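Local coordinates for protein 2,5-dihydroxypyridine 5,6-dioxygenase (Pseudomonas putida KT2440, PDB 7CUP) that catalyses the iron-dependent cleavage of the 2,5-dihydroxypyridine ring by dioxygen, between carbons 5 and 6, to give N-formylmaleamate in nicotinate degradation, at residues A[133-136]-A[137-140]. Numbering follows the deposited sequence.
Sequences LPTE and DDKR
Thr135 caps the helix that begins just after it: its OG1 accepts a hydrogen bond from the backbone N of Asp138, 3.0 Å away, with an N-H...O angle of 146°. Threonine suits this N-cap because its hydroxyl sits one bond beyond CB; with chi1 at 64°, OG1 lies between the backbone N and the carbonyl carbon and meets Asp138 N, which, in the first turn, lacks the helical carbonyl four residues back that amides further along the helix use. Thr135 O accepts two weak bonds, from Asp138 N and, at 3.4 Å, from Lys139 N. Regular helical bonding is established one residue later, where Arg140 N donates to Glu136 O over 3.0 Å.

Side-chain packing at the cap is close. Asp138 lays its carboxylate across the threonine hydroxyl, CG standing 3.1 Å from Thr135 OG1, while its CB rests 3.5 Å from Thr135 O. Three acidic residues, Glu136, Asp137 and Asp138, occupy the first turn, where negative charge should suit the positive end of the helix dipole.

Charge pairing runs along the helix as well. Arg140, bent at chi3 (55°), folds back to Asp137, forming a salt bridge from NH2 to OD1 at 3.2 Å and a weak bond from NE to OD2, which lies at the edge of the guanidinium, in its plane. Its NH1 reaches the carbonyl of Glu346. The buried Asp138 carboxylate forms salt bridges, through OD2 with Arg273 and through OD1 with Arg141, which would balance its charge, and the extended Lys139 pairs with Asp182.

Away from the iron site, this turn links helix 126-131 to helix 136-151, which leads into strand 154-158; Leu133 and Pro134 pack on helix 5-18 and Trp190, just beyond strand 187-189.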
ATOM      1  N   LEU A 133     -26.487   2.776  14.251  1.00 20.49           N
ATOM      2  CA  LEU A 133     -26.338   1.313  14.493  1.00 23.69           C
ATOM      3  C   LEU A 133     -27.723   0.718  14.747  1.00 24.72           C
ATOM      4  O   LEU A 133     -28.466   1.212  15.597  1.00 22.29           O
ATOM      5  CB  LEU A 133     -25.447   1.104  15.711  1.00 22.80           C
ATOM      6  CG  LEU A 133     -25.078  -0.346  15.984  1.00 24.79           C
ATOM      7  CD1 LEU A 133     -24.127  -0.866  14.918  1.00 25.85           C
ATOM      8  CD2 LEU A 133     -24.477  -0.461  17.372  1.00 27.23           C
ATOM      9  N   PRO A 134     -28.142  -0.289  13.961  1.00 23.90           N
ATOM     10  CA  PRO A 134     -29.519  -0.780  14.039  1.00 25.95           C
ATOM     11  C   PRO A 134     -29.910  -1.418  15.391  1.00 25.30           C
ATOM     12  O   PRO A 134     -29.061  -1.973  16.087  1.00 23.57           O
ATOM     13  CB  PRO A 134     -29.604  -1.792  12.890  1.00 25.66           C
ATOM     14  CG  PRO A 134     -28.497  -1.394  11.951  1.00 26.59           C
ATOM     15  CD  PRO A 134     -27.395  -0.866  12.837  1.00 25.11           C
ATOM     16  N   THR A 135     -31.199  -1.278  15.744  1.00 26.22           N
ATOM     17  CA  THR A 135     -31.842  -1.794  16.989  1.00 25.55           C
ATOM     18  C   THR A 135     -33.098  -2.597  16.627  1.00 25.58           C
ATOM     19  O   THR A 135     -33.752  -2.276  15.628  1.00 22.90           O
ATOM     20  CB  THR A 135     -32.173  -0.663  17.977  1.00 25.63           C
ATOM     21  OG1 THR A 135     -33.146   0.222  17.415  1.00 26.53           O
ATOM     22  CG2 THR A 135     -30.945   0.105  18.421  1.00 27.02           C
ATOM     23  N   GLU A 136     -33.389  -3.641  17.398  1.00 28.29           N
ATOM     24  CA  GLU A 136     -34.692  -4.364  17.376  1.00 30.74           C
ATOM     25  C   GLU A 136     -35.831  -3.348  17.524  1.00 28.06           C
ATOM     26  O   GLU A 136     -36.841  -3.497  16.859  1.00 32.51           O
ATOM     27  CB  GLU A 136     -34.698  -5.420  18.483  1.00 32.60           C
ATOM     28  CG  GLU A 136     -33.503  -6.361  18.389  1.00 38.66           C
ATOM     29  CD  GLU A 136     -33.618  -7.749  19.010  1.00 41.76           C
ATOM     30  OE1 GLU A 136     -34.473  -8.520  18.570  1.00 43.80           O
ATOM     31  OE2 GLU A 136     -32.797  -8.071  19.881  1.00 44.03           O
ATOM     32  N   ASP A 137     -35.640  -2.317  18.337  1.00 29.35           N
ATOM     33  CA  ASP A 137     -36.675  -1.285  18.593  1.00 31.44           C
ATOM     34  C   ASP A 137     -36.947  -0.507  17.303  1.00 33.10           C
ATOM     35  O   ASP A 137     -38.139  -0.211  17.030  1.00 31.83           O
ATOM     36  CB  ASP A 137     -36.287  -0.421  19.791  1.00 35.74           C
ATOM     37  CG  ASP A 137     -37.509  -0.021  20.602  1.00 43.94           C
ATOM     38  OD1 ASP A 137     -37.928   1.155  20.463  1.00 43.84           O
ATOM     39  OD2 ASP A 137     -38.066  -0.908  21.314  1.00 40.17           O
ATOM     40  N   ASP A 138     -35.918  -0.219  16.491  1.00 28.78           N
ATOM     41  CA  ASP A 138     -36.157   0.463  15.198  1.00 27.45           C
ATOM     42  C   ASP A 138     -37.102  -0.415  14.367  1.00 25.90           C
ATOM     43  O   ASP A 138     -38.009   0.126  13.740  1.00 26.42           O
ATOM     44  CB  ASP A 138     -34.855   0.789  14.447  1.00 29.25           C
ATOM     45  CG  ASP A 138     -34.096   1.995  15.001  1.00 31.75           C
ATOM     46  OD1 ASP A 138     -34.637   2.686  15.900  1.00 29.56           O
ATOM     47  OD2 ASP A 138     -32.945   2.229  14.554  1.00 35.13           O
ATOM     48  N   LYS A 139     -36.829  -1.707  14.275  1.00 24.91           N
ATOM     49  CA  LYS A 139     -37.637  -2.663  13.470  1.00 27.98           C
ATOM     50  C   LYS A 139     -39.089  -2.641  13.966  1.00 28.54           C
ATOM     51  O   LYS A 139     -40.012  -2.565  13.117  1.00 26.79           O
ATOM     52  CB  LYS A 139     -37.088  -4.081  13.593  1.00 29.69           C
ATOM     53  CG  LYS A 139     -37.774  -5.068  12.668  1.00 32.12           C
ATOM     54  CD  LYS A 139     -37.578  -6.494  13.073  1.00 33.87           C
ATOM     55  CE  LYS A 139     -38.311  -7.441  12.161  1.00 36.68           C
ATOM     56  NZ  LYS A 139     -37.829  -8.822  12.393  1.00 39.91           N
ATOM     57  N   ARG A 140     -39.263  -2.716  15.283  1.00 29.55           N
ATOM     58  CA  ARG A 140     -40.608  -2.709  15.913  1.00 36.57           C
ATOM     59  C   ARG A 140     -41.378  -1.473  15.415  1.00 36.32           C
ATOM     60  O   ARG A 140     -42.516  -1.639  14.900  1.00 34.09           O
ATOM     61  CB  ARG A 140     -40.496  -2.777  17.442  1.00 40.03           C
ATOM     62  CG  ARG A 140     -41.843  -2.888  18.148  1.00 43.15           C
ATOM     63  CD  ARG A 140     -41.794  -2.706  19.651  1.00 46.81           C
ATOM     64  NE  ARG A 140     -41.175  -1.455  20.098  1.00 52.86           N
ATOM     65  CZ  ARG A 140     -41.729  -0.244  20.023  1.00 52.94           C
ATOM     66  NH1 ARG A 140     -42.927  -0.065  19.492  1.00 57.03           N
ATOM     67  NH2 ARG A 140     -41.062   0.807  20.451  1.00 56.95           N
TER